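Local structure of berberine bridge enzyme-like protein (Arabidopsis thaliana, 5D79) at residues V177-Q182 and L240-K245. The protein is a secreted FAD-dependent oxidoreductase of the berberine bridge enzyme-like family, involved in adaptation to salt stress. Numbering follows the deposited sequence.
Sequences VGVGGQ and LSWKVK. With FAD (flavin-adenine dinucleotide), chain E.
Val179 and Gly180, in the first turn of helix 179-184, lie nearest to Trp242 and Ser241, respectively, of strand 238-248. Their backbones stay apart, with Gly180 CA 8.1 Å from Ser241 CA. The gap between the backbones is filled mainly by the indole of Trp242, which Val179 meets. Gly178 is the N-cap of the helix, and its carbonyl oxygen accepts the first-turn bond from Gln182 N.

The CB of Trp242 points toward the helix. Trp242 NE1 donates its hydrogen to Val179 O at 3.1 Å. The bond is bent, 145° at the hydrogen. NE1 sits well above the carbonyl plane of Val179, and the oxygen is itself tilted from the indole plane. Val179 CG2 meets the same ring edge in plane, 4.0 Å from Trp242 CD1. With CG1 anti to the carbonyl carbon (chi1 -62°), CG2 falls between the backbone N and the carbonyl carbon and faces the indole. Further along the edge, Gly180 O approaches CZ2. Phe183 also meets the indole, with the ring planes at about 35°. A leucine in place of Trp242 would probably leave the Val179 carbonyl without its indole donor and open a gap between the strand and the helix turn.

The other side of the turn holds FAD. Gly178 N donates to FAD O2P at 2.7 Å, and Gly181 N to FAD O1P at 3.0 Å. The three glycines let the backbone come right up to the cofactor, with Gly180 C 3.5 Å from FAD N7A. Val177 CG2 rests near flavin C9, 3.7 Å away. The phosphate lies at the helix N-terminus, where the helix dipole would probably favour its negative charge. This glycine-rich turn at a helix start holds the flavin-side phosphate of the FAD pyrophosphate, within the PCMH-type FAD domain, here backed by a tryptophan from the domain's antiparallel sheet.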
loop_
_atom_site.group_PDB
_atom_site.type_symbol
_atom_site.label_atom_id
_atom_site.label_comp_id
_atom_site.label_asym_id
_atom_site.label_seq_id
_atom_site.Cartn_x
_atom_site.Cartn_y
_atom_site.Cartn_z
ATOM N N VAL A 177 7.725 3.412 -0.643
ATOM C CA VAL A 177 6.327 3.537 -0.988
ATOM C C VAL A 177 5.861 4.972 -0.736
ATOM O O VAL A 177 6.133 5.553 0.316
ATOM C CB VAL A 177 5.464 2.542 -0.197
ATOM C CG1 VAL A 177 3.989 2.798 -0.454
ATOM C CG2 VAL A 177 5.834 1.114 -0.574
ATOM N N GLY A 178 5.158 5.535 -1.714
ATOM C CA GLY A 178 4.726 6.914 -1.641
ATOM C C GLY A 178 3.536 7.091 -0.734
ATOM O O GLY A 178 2.713 6.187 -0.598
ATOM N N VAL A 179 3.431 8.260 -0.114
ATOM C CA VAL A 179 2.293 8.528 0.749
ATOM C C VAL A 179 1.043 8.801 -0.101
ATOM O O VAL A 179 -0.084 8.605 0.355
ATOM C CB VAL A 179 2.573 9.712 1.709
ATOM C CG1 VAL A 179 3.736 9.381 2.639
ATOM C CG2 VAL A 179 2.850 10.974 0.921
ATOM N N GLY A 180 1.241 9.231 -1.343
ATOM C CA GLY A 180 0.123 9.510 -2.221
ATOM C C GLY A 180 -0.771 8.304 -2.435
ATOM O O GLY A 180 -1.963 8.341 -2.135
ATOM N N GLY A 181 -0.202 7.234 -2.970
ATOM C CA GLY A 181 -0.961 6.026 -3.214
ATOM C C GLY A 181 -1.287 5.281 -1.934
ATOM O O GLY A 181 -2.423 4.825 -1.753
ATOM N N GLN A 182 -0.310 5.164 -1.037
ATOM C CA GLN A 182 -0.498 4.334 0.151
ATOM C C GLN A 182 -1.584 4.897 1.084
ATOM O O GLN A 182 -2.454 4.160 1.540
ATOM C CB GLN A 182 0.823 4.157 0.920
ATOM C CG GLN A 182 0.660 3.246 2.140
ATOM C CD GLN A 182 1.933 3.021 2.947
ATOM O OE1 GLN A 182 2.092 3.575 4.026
ATOM N NE2 GLN A 182 2.821 2.172 2.447
ATOM N N LEU A 240 -2.885 16.694 -3.149
ATOM C CA LEU A 240 -1.656 17.464 -3.146
ATOM C C LEU A 240 -0.866 17.281 -1.858
ATOM O O LEU A 240 0.379 17.285 -1.869
ATOM C CB LEU A 240 -1.963 18.942 -3.359
ATOM C CG LEU A 240 -2.490 19.350 -4.733
ATOM C CD1 LEU A 240 -2.722 20.848 -4.747
ATOM C CD2 LEU A 240 -1.543 18.928 -5.853
ATOM N N SER A 241 -1.588 17.113 -0.750
ATOM C CA SER A 241 -0.938 17.081 0.551
ATOM C C SER A 241 -1.805 16.400 1.613
ATOM O O SER A 241 -3.032 16.409 1.519
ATOM C CB SER A 241 -0.587 18.510 0.969
ATOM O OG SER A 241 0.416 18.508 1.956
ATOM N N TRP A 242 -1.158 15.786 2.601
ATOM C CA TRP A 242 -1.853 15.219 3.758
ATOM C C TRP A 242 -1.516 16.039 4.989
ATOM O O TRP A 242 -0.364 16.448 5.157
ATOM C CB TRP A 242 -1.449 13.764 4.039
ATOM C CG TRP A 242 -1.662 12.765 2.957
ATOM C CD1 TRP A 242 -0.695 12.085 2.277
ATOM C CD2 TRP A 242 -2.916 12.287 2.456
ATOM N NE1 TRP A 242 -1.268 11.230 1.362
ATOM C CE2 TRP A 242 -2.630 11.332 1.454
ATOM C CE3 TRP A 242 -4.254 12.588 2.742
ATOM C CZ2 TRP A 242 -3.632 10.667 0.743
ATOM C CZ3 TRP A 242 -5.249 11.931 2.032
ATOM C CH2 TRP A 242 -4.929 10.982 1.039
ATOM N N LYS A 243 -2.495 16.263 5.860
ATOM C CA LYS A 243 -2.178 16.756 7.201
ATOM C C LYS A 243 -2.278 15.591 8.165
ATOM O O LYS A 243 -3.368 15.108 8.452
ATOM C CB LYS A 243 -3.094 17.907 7.644
ATOM C CG LYS A 243 -2.571 18.602 8.908
ATOM C CD LYS A 243 -3.364 19.843 9.272
ATOM C CE LYS A 243 -2.867 20.420 10.590
ATOM N NZ LYS A 243 -3.310 21.838 10.781
ATOM N N VAL A 244 -1.123 15.131 8.639
ATOM C CA VAL A 244 -1.060 13.951 9.491
ATOM C C VAL A 244 -1.171 14.285 10.977
ATOM O O VAL A 244 -0.846 15.387 11.422
ATOM C CB VAL A 244 0.251 13.140 9.246
ATOM C CG1 VAL A 244 0.331 12.684 7.806
ATOM C CG2 VAL A 244 1.481 13.950 9.621
ATOM N N LYS A 245 -1.667 13.315 11.734
ATOM C CA LYS A 245 -1.638 13.373 13.182
ATOM C C LYS A 245 -0.538 12.429 13.672
ATOM O O LYS A 245 -0.580 11.230 13.410
ATOM C CB LYS A 245 -3.002 12.986 13.767
ATOM C CG LYS A 245 -3.144 13.273 15.241
ATOM C CD LYS A 245 -2.933 14.752 15.507
ATOM C CE LYS A 245 -2.473 14.988 16.924
ATOM N NZ LYS A 245 -2.327 16.436 17.188
HETATM P PA FAD E . 1.692 4.857 -7.021
HETATM O O1A FAD E . 1.828 3.858 -8.142
HETATM O O2A FAD E . 2.427 6.149 -7.293
HETATM O O5B FAD E . 0.127 5.110 -6.711
HETATM C C5B FAD E . -0.786 4.028 -6.594
HETATM C C4B FAD E . -2.238 4.447 -6.864
HETATM O O4B FAD E . -2.528 5.625 -6.133
HETATM C C3B FAD E . -2.462 4.754 -8.337
HETATM O O3B FAD E . -3.752 4.357 -8.751
HETATM C C2B FAD E . -2.306 6.263 -8.397
HETATM O O2B FAD E . -3.040 6.844 -9.460
HETATM C C1B FAD E . -2.772 6.709 -7.014
HETATM N N9A FAD E . -2.122 7.940 -6.515
HETATM C C8A FAD E . -0.805 8.145 -6.170
HETATM N N7A FAD E . -0.667 9.427 -5.744
HETATM C C5A FAD E . -1.871 10.043 -5.809
HETATM C C6A FAD E . -2.308 11.333 -5.505
HETATM N N6A FAD E . -1.535 12.171 -4.824
HETATM N N1A FAD E . -3.637 11.665 -5.682
HETATM C C2A FAD E . -4.528 10.725 -6.149
HETATM N N3A FAD E . -4.089 9.451 -6.452
HETATM C C4A FAD E . -2.789 9.113 -6.286
HETATM N N1 FAD E . 0.954 -1.421 1.442
HETATM C C2 FAD E . 0.627 -1.621 2.773
HETATM O O2 FAD E . -0.289 -0.977 3.297
HETATM N N3 FAD E . 1.354 -2.539 3.522
HETATM C C4 FAD E . 2.395 -3.261 2.962
HETATM O O4 FAD E . 3.088 -3.979 3.684
HETATM C C4X FAD E . 2.734 -3.040 1.626
HETATM N N5 FAD E . 3.851 -3.641 1.065
HETATM C C5X FAD E . 4.340 -3.174 -0.146
HETATM C C6 FAD E . 5.588 -3.571 -0.623
HETATM C C7 FAD E . 6.064 -3.099 -1.849
HETATM C C7M FAD E . 7.403 -3.542 -2.357
HETATM C C8 FAD E . 5.309 -2.184 -2.586
HETATM C C8M FAD E . 5.784 -1.680 -3.917
HETATM C C9 FAD E . 4.063 -1.790 -2.112
HETATM C C9A FAD E . 3.554 -2.320 -0.922
HETATM N N10 FAD E . 2.297 -1.957 -0.461
HETATM C C10 FAD E . 2.021 -2.091 0.885
HETATM C "C1'" FAD E . 1.290 -1.358 -1.393
HETATM C "C2'" FAD E . 1.349 0.157 -1.461
HETATM O "O2'" FAD E . 0.954 0.691 -0.217
HETATM C "C3'" FAD E . 0.418 0.604 -2.581
HETATM O "O3'" FAD E . 0.941 0.138 -3.807
HETATM C "C4'" FAD E . 0.320 2.106 -2.677
HETATM O "O4'" FAD E . -0.881 2.464 -3.310
HETATM C "C5'" FAD E . 1.440 2.626 -3.550
HETATM O "O5'" FAD E . 1.553 4.017 -3.360
HETATM P P FAD E . 2.622 4.801 -4.261
HETATM O O1P FAD E . 2.404 6.286 -4.140
HETATM O O2P FAD E . 4.031 4.423 -3.877
HETATM O O3P FAD E . 2.276 4.149 -5.696
#